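Local coordinates for protein alcohol oxidase (Myceliophthora thermophila, PDB 6F74) that probably catalyses oxygen-dependent oxidation reactions as a secreted fungal flavoprotein of the vanillyl-alcohol oxidase type, using bound FAD as its cofactor, at residues A[180-185]-A[202-207]. Residues are numbered along the deposited sequence; the frame is centred on the assembly and turned at random.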
ATOM      1  N   ASN A 180     -19.151  -2.620 -11.611  1.00 24.16           N
ATOM      2  CA  ASN A 180     -20.614  -2.813 -11.680  1.00 25.07           C
ATOM      3  C   ASN A 180     -21.389  -1.875 -10.744  1.00 25.66           C
ATOM      4  O   ASN A 180     -22.496  -2.195 -10.300  1.00 26.37           O
ATOM      5  CB  ASN A 180     -20.953  -4.273 -11.393  1.00 25.11           C
ATOM      6  CG  ASN A 180     -20.114  -5.225 -12.225  1.00 24.51           C
ATOM      7  OD1 ASN A 180     -19.414  -6.048 -11.699  1.00 23.99           O
ATOM      8  ND2 ASN A 180     -20.217  -5.124 -13.550  1.00 24.68           N
ATOM      9  N   GLY A 181     -20.801  -0.706 -10.482  1.00 25.41           N
ATOM     10  CA  GLY A 181     -21.456   0.385  -9.769  1.00 25.98           C
ATOM     11  C   GLY A 181     -20.905   0.615  -8.376  1.00 25.58           C
ATOM     12  O   GLY A 181     -20.447  -0.316  -7.701  1.00 25.13           O
ATOM     13  N   VAL A 182     -20.927   1.882  -7.968  1.00 25.78           N
ATOM     14  CA  VAL A 182     -20.661   2.250  -6.584  1.00 25.63           C
ATOM     15  C   VAL A 182     -21.928   2.933  -6.087  1.00 26.62           C
ATOM     16  O   VAL A 182     -22.292   3.992  -6.601  1.00 27.07           O
ATOM     17  CB  VAL A 182     -19.463   3.198  -6.469  1.00 24.98           C
ATOM     18  CG1 VAL A 182     -19.256   3.621  -5.035  1.00 24.90           C
ATOM     19  CG2 VAL A 182     -18.206   2.508  -7.005  1.00 24.10           C
ATOM     20  N   ARG A 183     -22.588   2.328  -5.106  1.00 27.01           N
ATOM     21  CA  ARG A 183     -23.897   2.806  -4.675  1.00 28.09           C
ATOM     22  C   ARG A 183     -23.922   3.063  -3.190  1.00 28.20           C
ATOM     23  O   ARG A 183     -23.457   2.249  -2.400  1.00 27.78           O
ATOM     24  CB  ARG A 183     -24.985   1.792  -5.019  1.00 28.79           C
ATOM     25  CG  ARG A 183     -25.197   1.587  -6.501  1.00 28.90           C
ATOM     26  CD  ARG A 183     -26.268   0.536  -6.770  1.00 29.62           C
ATOM     27  NE  ARG A 183     -25.792  -0.821  -6.490  1.00 29.05           N
ATOM     28  CZ  ARG A 183     -24.958  -1.532  -7.268  1.00 28.27           C
ATOM     29  NH1 ARG A 183     -24.469  -1.050  -8.415  1.00 27.94           N
ATOM     30  NH2 ARG A 183     -24.628  -2.767  -6.905  1.00 27.90           N
ATOM     31  N   PHE A 184     -24.507   4.199  -2.829  1.00 28.86           N
ATOM     32  CA  PHE A 184     -24.643   4.612  -1.452  1.00 29.12           C
ATOM     33  C   PHE A 184     -25.865   3.948  -0.847  1.00 30.08           C
ATOM     34  O   PHE A 184     -26.901   3.863  -1.480  1.00 30.91           O
ATOM     35  CB  PHE A 184     -24.769   6.144  -1.411  1.00 29.48           C
ATOM     36  CG  PHE A 184     -25.072   6.697  -0.049  1.00 29.92           C
ATOM     37  CD1 PHE A 184     -24.067   6.819   0.901  1.00 29.20           C
ATOM     38  CD2 PHE A 184     -26.371   7.095   0.285  1.00 31.13           C
ATOM     39  CE1 PHE A 184     -24.338   7.321   2.163  1.00 29.64           C
ATOM     40  CE2 PHE A 184     -26.654   7.605   1.550  1.00 31.59           C
ATOM     41  CZ  PHE A 184     -25.631   7.725   2.497  1.00 30.83           C
ATOM     42  N   GLN A 185     -25.739   3.510   0.397  1.00 30.05           N
ATOM     43  CA  GLN A 185     -26.864   2.972   1.179  1.00 31.06           C
ATOM     44  C   GLN A 185     -27.067   3.848   2.406  1.00 31.52           C
ATOM     45  O   GLN A 185     -26.196   3.891   3.264  1.00 30.91           O
ATOM     46  CB  GLN A 185     -26.533   1.547   1.656  1.00 30.71           C
ATOM     47  CG  GLN A 185     -26.281   0.530   0.549  1.00 30.23           C
ATOM     48  CD  GLN A 185     -26.076  -0.879   1.067  1.00 30.05           C
ATOM     49  OE1 GLN A 185     -25.480  -1.102   2.146  1.00 29.74           O
ATOM     50  NE2 GLN A 185     -26.605  -1.851   0.328  1.00 30.33           N
ATOM     51  N   SER A 202     -24.757   4.327   7.634  1.00 30.65           N
ATOM     52  CA  SER A 202     -24.737   4.273   6.182  1.00 30.28           C
ATOM     53  C   SER A 202     -23.605   3.379   5.659  1.00 29.19           C
ATOM     54  O   SER A 202     -22.690   2.986   6.408  1.00 28.62           O
ATOM     55  CB  SER A 202     -24.623   5.687   5.602  1.00 30.20           C
ATOM     56  OG  SER A 202     -25.703   6.522   5.984  1.00 31.28           O
ATOM     57  N   ALA A 203     -23.694   3.052   4.373  1.00 28.97           N
ATOM     58  CA  ALA A 203     -22.659   2.274   3.706  1.00 27.98           C
ATOM     59  C   ALA A 203     -22.508   2.614   2.230  1.00 27.64           C
ATOM     60  O   ALA A 203     -23.373   3.288   1.652  1.00 28.27           O
ATOM     61  CB  ALA A 203     -22.908   0.803   3.892  1.00 28.13           C
ATOM     62  N   ILE A 204     -21.381   2.168   1.648  1.00 26.68           N
ATOM     63  CA  ILE A 204     -21.213   2.160   0.205  1.00 26.37           C
ATOM     64  C   ILE A 204     -20.978   0.728  -0.276  1.00 26.02           C
ATOM     65  O   ILE A 204     -20.100   0.023   0.246  1.00 25.45           O
ATOM     66  CB  ILE A 204     -20.133   3.153  -0.281  1.00 25.67           C
ATOM     67  CG1 ILE A 204     -20.600   4.585   0.000  1.00 26.19           C
ATOM     68  CG2 ILE A 204     -19.891   2.976  -1.771  1.00 25.35           C
ATOM     69  CD1 ILE A 204     -19.715   5.724  -0.508  1.00 25.70           C
ATOM     70  N   HIS A 205     -21.790   0.301  -1.254  1.00 26.45           N
ATOM     71  CA  HIS A 205     -21.573  -0.953  -1.962  1.00 26.12           C
ATOM     72  C   HIS A 205     -20.575  -0.684  -3.070  1.00 25.35           C
ATOM     73  O   HIS A 205     -20.896  -0.054  -4.079  1.00 25.55           O
ATOM     74  CB  HIS A 205     -22.891  -1.509  -2.519  1.00 26.98           C
ATOM     75  CG  HIS A 205     -22.761  -2.895  -3.092  1.00 26.74           C
ATOM     76  ND1 HIS A 205     -23.783  -3.546  -3.746  1.00 27.41           N
ATOM     77  CD2 HIS A 205     -21.679  -3.699  -3.193  1.00 25.92           C
ATOM     78  CE1 HIS A 205     -23.355  -4.719  -4.166  1.00 26.99           C
ATOM     79  NE2 HIS A 205     -22.080  -4.837  -3.848  1.00 26.10           N
ATOM     80  N   ILE A 206     -19.339  -1.122  -2.862  1.00 24.52           N
ATOM     81  CA  ILE A 206     -18.340  -0.981  -3.899  1.00 23.83           C
ATOM     82  C   ILE A 206     -18.418  -2.236  -4.753  1.00 23.73           C
ATOM     83  O   ILE A 206     -17.788  -3.239  -4.421  1.00 23.33           O
ATOM     84  CB  ILE A 206     -16.934  -0.788  -3.316  1.00 23.06           C
ATOM     85  CG1 ILE A 206     -16.943   0.346  -2.278  1.00 23.22           C
ATOM     86  CG2 ILE A 206     -15.939  -0.490  -4.432  1.00 22.46           C
ATOM     87  CD1 ILE A 206     -15.632   0.504  -1.509  1.00 22.57           C
ATOM     88  N   ASP A 207     -19.186  -2.172  -5.848  1.00 24.16           N
ATOM     89  CA  ASP A 207     -19.523  -3.332  -6.664  1.00 24.25           C
ATOM     90  C   ASP A 207     -18.584  -3.417  -7.852  1.00 23.64           C
ATOM     91  O   ASP A 207     -18.987  -3.304  -8.999  1.00 23.89           O
ATOM     92  CB  ASP A 207     -21.002  -3.253  -7.110  1.00 25.21           C
ATOM     93  CG  ASP A 207     -21.581  -4.603  -7.504  1.00 25.49           C
ATOM     94  OD1 ASP A 207     -20.854  -5.646  -7.500  1.00 24.95           O
ATOM     95  OD2 ASP A 207     -22.796  -4.614  -7.826  1.00 26.34           O
TER
HETATM   96  O   HOH W   1     -26.157  -2.524  -3.533  1.00 27.60           O
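The guanidinium of Arg183 lies alongside the imidazole of His205, the two planes 86° apart, and reaches past it to Asp207. Its chain bends at chi3 (-73°), which brings Arg183 NH2 within 2.8 Å of Asp207 OD2 in a salt bridge that meets this oxygen on its anti side, somewhat out of the carboxylate plane. Arg183 NH1 turns back along its own strand and donates to Asn180 O at 3.0 Å, in the carbonyl plane and on a lone pair; two bonds near the guanidinium's own plane thus resist its rotation. The ring of His205 has Asp207 CB over one face, a water 2.6 Å from His205 ND1 at its edge, and stacks with His301 of strand 296-306.

Beneath these side chains runs a regular antiparallel pairing, Gln185 N to Ala203 O (2.7 Å) being one of its bonds, until Asn180 and Gly181 both face Asp207 in a classic beta bulge. On the opposite face Val182 CG1 presses on Ile204 CG2 at a tight 3.4 Å, and with Phe184 they pack against helix 212-221 within the FAD-binding domain.

With an alanine at Asp207, the guanidinium would probably lose its charged mate and keep only Asn180 O of these two acceptors. The strand pair is therefore two-sided in its chemistry: apolar toward the helix, while at the bulge Asp207 probably balances the arginine's charge and a backbone carbonyl accepts a further N-H.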